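Local coordinates for protein VirX1 (Cyanophage Syn10, PDB 6QGM) that is a marine viral halogenase that iodinates diverse substrates and belongs to the flavin-dependent tryptophan halogenase family, at residues B[222-225]-B[229-232]; B[346-351]-B[390-395]. All blocks are in the same frame, centred on the assembly; numbering follows the deposited sequence.

Interaction 1. Residues B[222-225]-B[229-232]; sequences YIDC and KSLL
D224 lays its side chain across L232, D224 CB lying 3.7 Å from L232 CB, with the carboxylate carried on to the backbone at the start of the next helix. The contact rests mainly on these two residues. Because CG of D224 stands anti to the backbone N (chi1 -174°), the carboxylate reaches out from the strand end to the first turn of helix 231-236. There OD2 accepts the backbone N of L232 at 2.8 Å, in a bond bent to 135° at the hydrogen and arriving from above the carboxylate plane, 53° out of it. The same oxygen also takes the N of L233, so two successive helix N-H groups converge on it. The N of L231, although only 3.3 Å from D224 OD2, is poorly aimed and instead has T226 OG1 as its partner. That hydroxyl also bonds D224 OD1, which pins the second oxygen and limits rotation of the carboxylate. The N-H groups of the helix start would probably favour the negative charge of D224. Farther back along the strand, Y222 adds an apolar touch through its CB, 4.0 Å from L232 CD2; its ring leads away, its hydroxyl bonded to A219 N and I217 O. S230 precedes the helix at the N-cap position without a capping bond; its OG pairs instead with S347 and G234 N. This strand-turn-helix connection leaves a Rossmann-like sheet, consistent with the dinucleotide-binding fold expected of the family; the side chain of D224 lies near a possible GxGxxG motif (G11, G13, G16) without touching it. Strand 221-224 runs parallel between strands 6-10 and 341-343; I223 packs on helix 14-26 behind it, while L232 reaches V10 of strand 6-10 and F206 of strand 206-211.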
loop_
_atom_site.group_PDB
_atom_site.type_symbol
_atom_site.label_atom_id
_atom_site.label_comp_id
_atom_site.label_asym_id
_atom_site.label_seq_id
_atom_site.Cartn_x
_atom_site.Cartn_y
_atom_site.Cartn_z
ATOM N N TYR B 222 -0.495 -29.583 -21.157
ATOM C CA TYR B 222 0.910 -30.016 -21.329
ATOM C C TYR B 222 1.755 -29.285 -20.284
ATOM O O TYR B 222 1.630 -28.063 -20.152
ATOM C CB TYR B 222 1.351 -29.736 -22.763
ATOM C CG TYR B 222 0.577 -30.518 -23.788
ATOM C CD1 TYR B 222 -0.665 -30.081 -24.234
ATOM C CD2 TYR B 222 1.078 -31.704 -24.296
ATOM C CE1 TYR B 222 -1.385 -30.807 -25.172
ATOM C CE2 TYR B 222 0.374 -32.438 -25.238
ATOM C CZ TYR B 222 -0.856 -31.983 -25.683
ATOM O OH TYR B 222 -1.557 -32.706 -26.602
ATOM N N ILE B 223 2.565 -30.025 -19.535
ATOM C CA ILE B 223 3.416 -29.453 -18.456
ATOM C C ILE B 223 4.866 -29.575 -18.902
ATOM O O ILE B 223 5.303 -30.702 -19.234
ATOM C CB ILE B 223 3.137 -30.143 -17.101
ATOM C CG1 ILE B 223 1.645 -30.063 -16.745
ATOM C CG2 ILE B 223 4.004 -29.533 -16.002
ATOM C CD1 ILE B 223 1.294 -30.652 -15.418
ATOM N N ASP B 224 5.564 -28.448 -18.953
ATOM C CA ASP B 224 6.971 -28.391 -19.410
ATOM C C ASP B 224 7.887 -28.563 -18.197
ATOM O O ASP B 224 8.056 -27.599 -17.441
ATOM C CB ASP B 224 7.256 -27.084 -20.146
ATOM C CG ASP B 224 8.645 -27.044 -20.745
ATOM O OD1 ASP B 224 9.505 -27.854 -20.305
ATOM O OD2 ASP B 224 8.857 -26.204 -21.646
ATOM N N CYS B 225 8.455 -29.760 -18.038
ATOM C CA CYS B 225 9.478 -30.081 -17.013
ATOM C C CYS B 225 10.807 -30.416 -17.718
ATOM O O CYS B 225 11.548 -31.280 -17.208
ATOM C CB CYS B 225 8.999 -31.229 -16.129
ATOM S SG CYS B 225 7.594 -30.779 -15.067
ATOM N N LYS B 229 16.240 -26.063 -21.257
ATOM C CA LYS B 229 15.721 -26.221 -22.644
ATOM C C LYS B 229 14.443 -25.387 -22.805
ATOM O O LYS B 229 14.317 -24.665 -23.817
ATOM C CB LYS B 229 15.352 -27.671 -22.953
ATOM C CG LYS B 229 16.447 -28.584 -23.457
ATOM C CD LYS B 229 15.825 -29.911 -23.784
ATOM C CE LYS B 229 16.719 -30.881 -24.521
ATOM N NZ LYS B 229 16.007 -32.170 -24.707
ATOM N N SER B 230 13.520 -25.501 -21.842
ATOM C CA SER B 230 12.158 -24.914 -21.892
ATOM C C SER B 230 11.562 -25.195 -23.270
ATOM O O SER B 230 11.178 -24.231 -23.954
ATOM C CB SER B 230 12.169 -23.433 -21.571
ATOM O OG SER B 230 10.845 -22.958 -21.389
ATOM N N LEU B 231 11.506 -26.472 -23.666
ATOM C CA LEU B 231 11.108 -26.894 -25.035
ATOM C C LEU B 231 9.665 -26.476 -25.337
ATOM O O LEU B 231 9.426 -26.021 -26.444
ATOM C CB LEU B 231 11.290 -28.405 -25.171
ATOM C CG LEU B 231 11.039 -28.944 -26.572
ATOM C CD1 LEU B 231 12.095 -28.396 -27.548
ATOM C CD2 LEU B 231 10.986 -30.478 -26.573
ATOM N N LEU B 232 8.731 -26.650 -24.405
ATOM C CA LEU B 232 7.273 -26.421 -24.651
ATOM C C LEU B 232 6.923 -24.946 -24.408
ATOM O O LEU B 232 6.300 -24.337 -25.281
ATOM C CB LEU B 232 6.438 -27.357 -23.770
ATOM C CG LEU B 232 6.081 -28.707 -24.400
ATOM C CD1 LEU B 232 7.306 -29.470 -24.893
ATOM C CD2 LEU B 232 5.284 -29.551 -23.415
#

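Interaction 2. Residues B[346-351]-B[390-395]; sequences LSYGFI and YTCDHQ
Y348 points its phenol end at helix 382-408, where C392 and D393 receive it in different ways. The sulfur of C392 sits obliquely to the ring, neither squarely above it nor in its plane: SG lies 4.0 Å from the centroid of the Y348 ring, on a line 34° off the ring normal. It is displaced toward the hydroxyl end, with CZ of Y348 3.5 Å from SG, and toward one flank, since SG is nearer CE2 of Y348 (3.7 Å) than CE1 (4.1 Å). This is a cysteine sulfur-aromatic contact. The ring gains this reach because CG of Y348 is anti to the backbone N (chi1 164°), throwing the aromatic group out from the turn that precedes strand 349-350. Past the sulfur, Y348 OH comes up to the helix backbone beside CA of D393, 3.4 Å away. No hydrogen bond joins the two segments: the N of D393 is 3.5 Å from Y348 OH but badly angled. D393 runs past the hydroxyl, its OD1 3.9 Å from Y348 OH, and spends that oxygen on a salt bridge to K332 of strand 331-333. All three touching residues are buried, and the tyrosine bridges turn and helix by van der Waals contact. Around it, T361 of helix 360-373, I396 one turn along helix 382-408, and A336 also pack on Y348, while C392 touches N365. M432 of the second subunit packs on D393 from across the subunit interface. The 346-351 chain itself is joined to strand 331-333 by backbone bonds of Y348 with R333 and F350 with G331, so the weakly bonded strand 349-350 edges a small antiparallel sheet lying beside the long helix.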
loop_
_atom_site.group_PDB
_atom_site.type_symbol
_atom_site.label_atom_id
_atom_site.label_comp_id
_atom_site.label_asym_id
_atom_site.label_seq_id
_atom_site.Cartn_x
_atom_site.Cartn_y
_atom_site.Cartn_z
ATOM N N LEU B 346 12.781 -25.322 -14.051
ATOM C CA LEU B 346 13.750 -24.423 -14.721
ATOM C C LEU B 346 13.215 -23.984 -16.087
ATOM O O LEU B 346 13.680 -22.942 -16.573
ATOM C CB LEU B 346 15.100 -25.141 -14.837
ATOM C CG LEU B 346 15.750 -25.573 -13.513
ATOM C CD1 LEU B 346 17.266 -25.550 -13.643
ATOM C CD2 LEU B 346 15.333 -24.696 -12.337
ATOM N N SER B 347 12.257 -24.716 -16.664
ATOM C CA SER B 347 11.546 -24.342 -17.914
ATOM C C SER B 347 10.848 -22.986 -17.736
ATOM O O SER B 347 10.706 -22.262 -18.741
ATOM C CB SER B 347 10.561 -25.403 -18.315
ATOM O OG SER B 347 9.624 -25.616 -17.282
ATOM N N TYR B 348 10.421 -22.657 -16.511
ATOM C CA TYR B 348 9.760 -21.360 -16.193
ATOM C C TYR B 348 10.790 -20.349 -15.686
ATOM O O TYR B 348 10.902 -19.248 -16.285
ATOM C CB TYR B 348 8.625 -21.495 -15.176
ATOM C CG TYR B 348 8.232 -20.163 -14.585
ATOM C CD1 TYR B 348 7.656 -19.181 -15.367
ATOM C CD2 TYR B 348 8.477 -19.858 -13.263
ATOM C CE1 TYR B 348 7.312 -17.942 -14.862
ATOM C CE2 TYR B 348 8.154 -18.622 -12.727
ATOM C CZ TYR B 348 7.566 -17.656 -13.525
ATOM O OH TYR B 348 7.232 -16.442 -12.983
ATOM N N GLY B 349 11.497 -20.676 -14.602
ATOM C CA GLY B 349 12.365 -19.706 -13.893
ATOM C C GLY B 349 13.432 -20.383 -13.054
ATOM O O GLY B 349 13.341 -21.614 -12.800
ATOM N N PHE B 350 14.430 -19.605 -12.648
ATOM C CA PHE B 350 15.579 -20.071 -11.843
ATOM C C PHE B 350 16.222 -18.850 -11.176
ATOM O O PHE B 350 16.462 -17.842 -11.862
ATOM C CB PHE B 350 16.535 -20.863 -12.743
ATOM C CG PHE B 350 17.854 -21.223 -12.111
ATOM C CD1 PHE B 350 18.905 -20.323 -12.094
ATOM C CD2 PHE B 350 18.045 -22.462 -11.516
ATOM C CE1 PHE B 350 20.121 -20.662 -11.513
ATOM C CE2 PHE B 350 19.257 -22.790 -10.928
ATOM C CZ PHE B 350 20.291 -21.896 -10.938
ATOM N N ILE B 351 16.471 -18.937 -9.873
ATOM C CA ILE B 351 17.399 -18.049 -9.117
ATOM C C ILE B 351 18.593 -18.906 -8.707
ATOM O O ILE B 351 18.372 -20.040 -8.298
ATOM C CB ILE B 351 16.704 -17.412 -7.899
ATOM C CG1 ILE B 351 15.353 -16.808 -8.269
ATOM C CG2 ILE B 351 17.608 -16.397 -7.216
ATOM C CD1 ILE B 351 14.405 -16.674 -7.107
ATOM N N TYR B 390 0.488 -14.379 -12.046
ATOM C CA TYR B 390 0.778 -13.262 -11.113
ATOM C C TYR B 390 1.410 -13.813 -9.836
ATOM O O TYR B 390 2.469 -13.322 -9.436
ATOM C CB TYR B 390 -0.462 -12.428 -10.794
ATOM C CG TYR B 390 -0.131 -11.267 -9.895
ATOM C CD1 TYR B 390 0.006 -11.439 -8.530
ATOM C CD2 TYR B 390 0.118 -10.009 -10.407
ATOM C CE1 TYR B 390 0.361 -10.393 -7.696
ATOM C CE2 TYR B 390 0.451 -8.948 -9.585
ATOM C CZ TYR B 390 0.574 -9.136 -8.224
ATOM O OH TYR B 390 0.876 -8.073 -7.417
ATOM N N THR B 391 0.794 -14.804 -9.203
ATOM C CA THR B 391 1.279 -15.357 -7.917
ATOM C C THR B 391 2.728 -15.813 -8.067
ATOM O O THR B 391 3.546 -15.484 -7.191
ATOM C CB THR B 391 0.382 -16.492 -7.428
ATOM O OG1 THR B 391 -0.867 -15.845 -7.169
ATOM C CG2 THR B 391 0.916 -17.231 -6.222
ATOM N N CYS B 392 3.053 -16.531 -9.133
ATOM C CA CYS B 392 4.346 -17.243 -9.210
ATOM C C CYS B 392 5.417 -16.284 -9.740
ATOM O O CYS B 392 6.596 -16.443 -9.370
ATOM C CB CYS B 392 4.191 -18.542 -9.989
ATOM S SG CYS B 392 4.643 -18.411 -11.728
ATOM N N ASP B 393 5.009 -15.293 -10.537
ATOM C CA ASP B 393 5.850 -14.136 -10.945
ATOM C C ASP B 393 6.229 -13.302 -9.716
ATOM O O ASP B 393 7.418 -13.040 -9.530
ATOM C CB ASP B 393 5.120 -13.263 -11.955
ATOM C CG ASP B 393 5.991 -12.176 -12.544
ATOM O OD1 ASP B 393 6.847 -12.537 -13.392
ATOM O OD2 ASP B 393 5.822 -11.002 -12.130
ATOM N N HIS B 394 5.253 -12.889 -8.901
ATOM C CA HIS B 394 5.480 -12.098 -7.658
ATOM C C HIS B 394 6.548 -12.787 -6.807
ATOM O O HIS B 394 7.457 -12.095 -6.302
ATOM C CB HIS B 394 4.187 -11.907 -6.847
ATOM C CG HIS B 394 4.275 -10.763 -5.889
ATOM N ND1 HIS B 394 4.986 -10.833 -4.711
ATOM C CD2 HIS B 394 3.789 -9.509 -5.957
ATOM C CE1 HIS B 394 4.937 -9.676 -4.093
ATOM N NE2 HIS B 394 4.216 -8.841 -4.839
ATOM N N GLN B 395 6.439 -14.111 -6.670
ATOM C CA GLN B 395 7.279 -14.917 -5.754
ATOM C C GLN B 395 8.734 -14.888 -6.228
ATOM O O GLN B 395 9.624 -14.604 -5.408
ATOM C CB GLN B 395 6.757 -16.343 -5.668
ATOM C CG GLN B 395 7.718 -17.262 -4.942
ATOM C CD GLN B 395 7.007 -18.298 -4.104
ATOM O OE1 GLN B 395 7.063 -19.504 -4.368
ATOM N NE2 GLN B 395 6.338 -17.812 -3.067
#

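From the N terminus, interaction 1 comes first, closing a tight three-residue turn between strand 221-224 and helix 231-236. Interaction 2 opens over a hundred residues later and closes a loop of 38 residues that holds helix 360-373 and the first turns of helix 382-408. The two are in series, neither nested nor crossing. They nevertheless meet in space through S347: S347 OG to D224 O (2.5 Å) and S347 O to S230 OG (2.7 Å), both probable hydrogen bonds. F350 also packs edge-to-face on F228 of the first turn. The chain leaving strand 341-343 thus joins the Rossmann-like sheet to the long helix at the subunit interface.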